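Local coordinates for protein alcohol dehydrogenase (Escherichia coli, PDB 5VM2) that binds zinc and is probably an NAD(P)-dependent alcohol dehydrogenase of unknown specificity, involved in membrane biogenesis, at residues Lys252-Leu257 and Gly262-Val267. Numbering follows the deposited sequence.
Sequences KQAPYL and GKIMIV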
loop_
_atom_site.group_PDB
_atom_site.type_symbol
_atom_site.label_atom_id
_atom_site.label_comp_id
_atom_site.label_asym_id
_atom_site.label_seq_id
_atom_site.Cartn_x
_atom_site.Cartn_y
_atom_site.Cartn_z
ATOM N N LYS A 252 -0.844 8.501 19.288
ATOM C CA LYS A 252 -1.086 8.892 20.673
ATOM C C LYS A 252 -2.573 9.073 20.958
ATOM O O LYS A 252 -3.004 8.942 22.110
ATOM C CB LYS A 252 -0.320 10.178 20.972
ATOM C CG LYS A 252 -0.258 10.583 22.428
ATOM C CD LYS A 252 0.825 11.631 22.622
ATOM C CE LYS A 252 0.729 12.292 23.984
ATOM N NZ LYS A 252 0.938 11.333 25.093
ATOM N N GLN A 253 -3.368 9.381 19.927
ATOM C CA GLN A 253 -4.804 9.580 20.093
ATOM C C GLN A 253 -5.552 8.267 20.270
ATOM O O GLN A 253 -6.534 8.215 21.021
ATOM C CB GLN A 253 -5.382 10.317 18.882
ATOM C CG GLN A 253 -5.463 11.830 19.006
ATOM C CD GLN A 253 -6.084 12.470 17.772
ATOM O OE1 GLN A 253 -6.381 11.789 16.790
ATOM N NE2 GLN A 253 -6.272 13.784 17.815
ATOM N N ALA A 254 -5.110 7.209 19.586
ATOM C CA ALA A 254 -5.883 5.970 19.542
ATOM C C ALA A 254 -6.231 5.393 20.911
ATOM O O ALA A 254 -7.346 4.859 21.050
ATOM C CB ALA A 254 -5.140 4.929 18.697
ATOM N N PRO A 255 -5.364 5.444 21.936
ATOM C CA PRO A 255 -5.788 4.954 23.259
ATOM C C PRO A 255 -7.086 5.568 23.757
ATOM O O PRO A 255 -7.877 4.889 24.420
ATOM C CB PRO A 255 -4.608 5.340 24.163
ATOM C CG PRO A 255 -3.442 5.339 23.266
ATOM C CD PRO A 255 -3.928 5.795 21.927
ATOM N N TYR A 256 -7.323 6.845 23.460
ATOM C CA TYR A 256 -8.517 7.535 23.925
ATOM C C TYR A 256 -9.757 7.216 23.098
ATOM O O TYR A 256 -10.852 7.665 23.458
ATOM C CB TYR A 256 -8.250 9.041 23.926
ATOM C CG TYR A 256 -7.085 9.412 24.821
ATOM C CD1 TYR A 256 -5.796 9.509 24.316
ATOM C CD2 TYR A 256 -7.276 9.638 26.176
ATOM C CE1 TYR A 256 -4.728 9.834 25.137
ATOM C CE2 TYR A 256 -6.215 9.968 27.008
ATOM C CZ TYR A 256 -4.946 10.063 26.482
ATOM O OH TYR A 256 -3.895 10.390 27.305
ATOM N N LEU A 257 -9.619 6.444 22.018
ATOM C CA LEU A 257 -10.708 6.212 21.079
ATOM C C LEU A 257 -11.233 4.784 21.071
ATOM O O LEU A 257 -12.313 4.548 20.514
ATOM C CB LEU A 257 -10.260 6.572 19.653
ATOM C CG LEU A 257 -9.746 7.998 19.441
ATOM C CD1 LEU A 257 -9.304 8.188 18.003
ATOM C CD2 LEU A 257 -10.817 9.005 19.806
ATOM N N GLY A 262 -10.882 -3.802 23.085
ATOM C CA GLY A 262 -10.821 -3.541 21.662
ATOM C C GLY A 262 -9.419 -3.659 21.090
ATOM O O GLY A 262 -8.481 -4.131 21.736
ATOM N N LYS A 263 -9.281 -3.210 19.842
ATOM C CA LYS A 263 -8.023 -3.330 19.117
ATOM C C LYS A 263 -7.604 -1.995 18.523
ATOM O O LYS A 263 -8.427 -1.271 17.957
ATOM C CB LYS A 263 -8.123 -4.342 17.979
ATOM C CG LYS A 263 -8.281 -5.782 18.407
ATOM C CD LYS A 263 -8.720 -6.615 17.214
ATOM C CE LYS A 263 -8.866 -8.084 17.576
ATOM N NZ LYS A 263 -9.527 -8.831 16.475
ATOM N N ILE A 264 -6.310 -1.694 18.635
ATOM C CA ILE A 264 -5.662 -0.628 17.878
ATOM C C ILE A 264 -4.750 -1.285 16.846
ATOM O O ILE A 264 -3.901 -2.110 17.200
ATOM C CB ILE A 264 -4.858 0.314 18.791
ATOM C CG1 ILE A 264 -5.791 1.028 19.779
ATOM C CG2 ILE A 264 -4.077 1.317 17.950
ATOM C CD1 ILE A 264 -5.072 1.705 20.920
ATOM N N MET A 265 -4.938 -0.940 15.576
ATOM C CA MET A 265 -4.104 -1.449 14.496
ATOM C C MET A 265 -3.257 -0.308 13.958
ATOM O O MET A 265 -3.794 0.733 13.572
ATOM C CB MET A 265 -4.946 -2.033 13.360
ATOM C CG MET A 265 -6.117 -2.894 13.790
ATOM S SD MET A 265 -5.624 -4.395 14.634
ATOM C CE MET A 265 -4.618 -5.224 13.400
ATOM N N ILE A 266 -1.949 -0.510 13.924
ATOM C CA ILE A 266 -1.015 0.466 13.382
ATOM C C ILE A 266 -0.638 -0.015 11.988
ATOM O O ILE A 266 0.160 -0.947 11.826
ATOM C CB ILE A 266 0.206 0.636 14.283
ATOM C CG1 ILE A 266 -0.241 1.155 15.647
ATOM C CG2 ILE A 266 1.212 1.562 13.641
ATOM C CD1 ILE A 266 0.835 1.100 16.673
ATOM N N VAL A 267 -1.218 0.623 10.977
ATOM C CA VAL A 267 -1.059 0.189 9.593
ATOM C C VAL A 267 0.185 0.891 9.056
ATOM O O VAL A 267 0.119 1.974 8.476
ATOM C CB VAL A 267 -2.305 0.473 8.765
ATOM C CG1 VAL A 267 -2.045 0.173 7.303
ATOM C CG2 VAL A 267 -3.463 -0.362 9.290
#
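Ile-264 meets Ala-254 and Pro-255 through CG1, CG2 and CD1 of its branched side chain, a compact example of how the segment following helix 248-253 packs on the parallel Rossmann sheet. From its CA in strand 262-267, the CB of Ile-264 points toward the segment 252-257, and there the chain forks. The branch methyl CG2, lying anti to the backbone N, reaches the CB of Ala-254 at 3.8 Å. The other arm runs anti to the carbonyl carbon (chi1 -63°); its CG1 passes the same Ala-254 CB at 4.1 Å. Ala-254 is thus received between the two arms, its methyl also touching the tip, CD1, at 3.9 Å. That tip, carried outward by an extended chi2 of 166°, lies over the link from Ala-254 C to Pro-255 N, 3.9 Å from each. The ring carbon CD of Pro-255 stands a little farther off, 4.4 Å from CD1 of Ile-264, and the CB of Pro-255 points away from the strand. The nitrogen of this link, being proline's, carries no hydrogen to donate. Just beyond, the turn is held by its own backbone, with Leu-257 N bonded to Ala-254 O at 2.9 Å. Val-241 of strand 238-243 touches Ala-254 and Ile-287 of strand 286-290 touches Ile-264, placing the contact on one face of the six-stranded parallel sheet, within the beta-alpha-beta crossover formed by strand 238-243, helix 248-253 and the adjacent strand 262-267. No hydrogen bond crosses between the two segments and all three touching residues are buried, which implies a join held by shape and exclusion of water, while backbone bonds of Ile-264 with Thr-286 and of Lys-263 with Asp-239 and Val-241 tie the strand into the sheet.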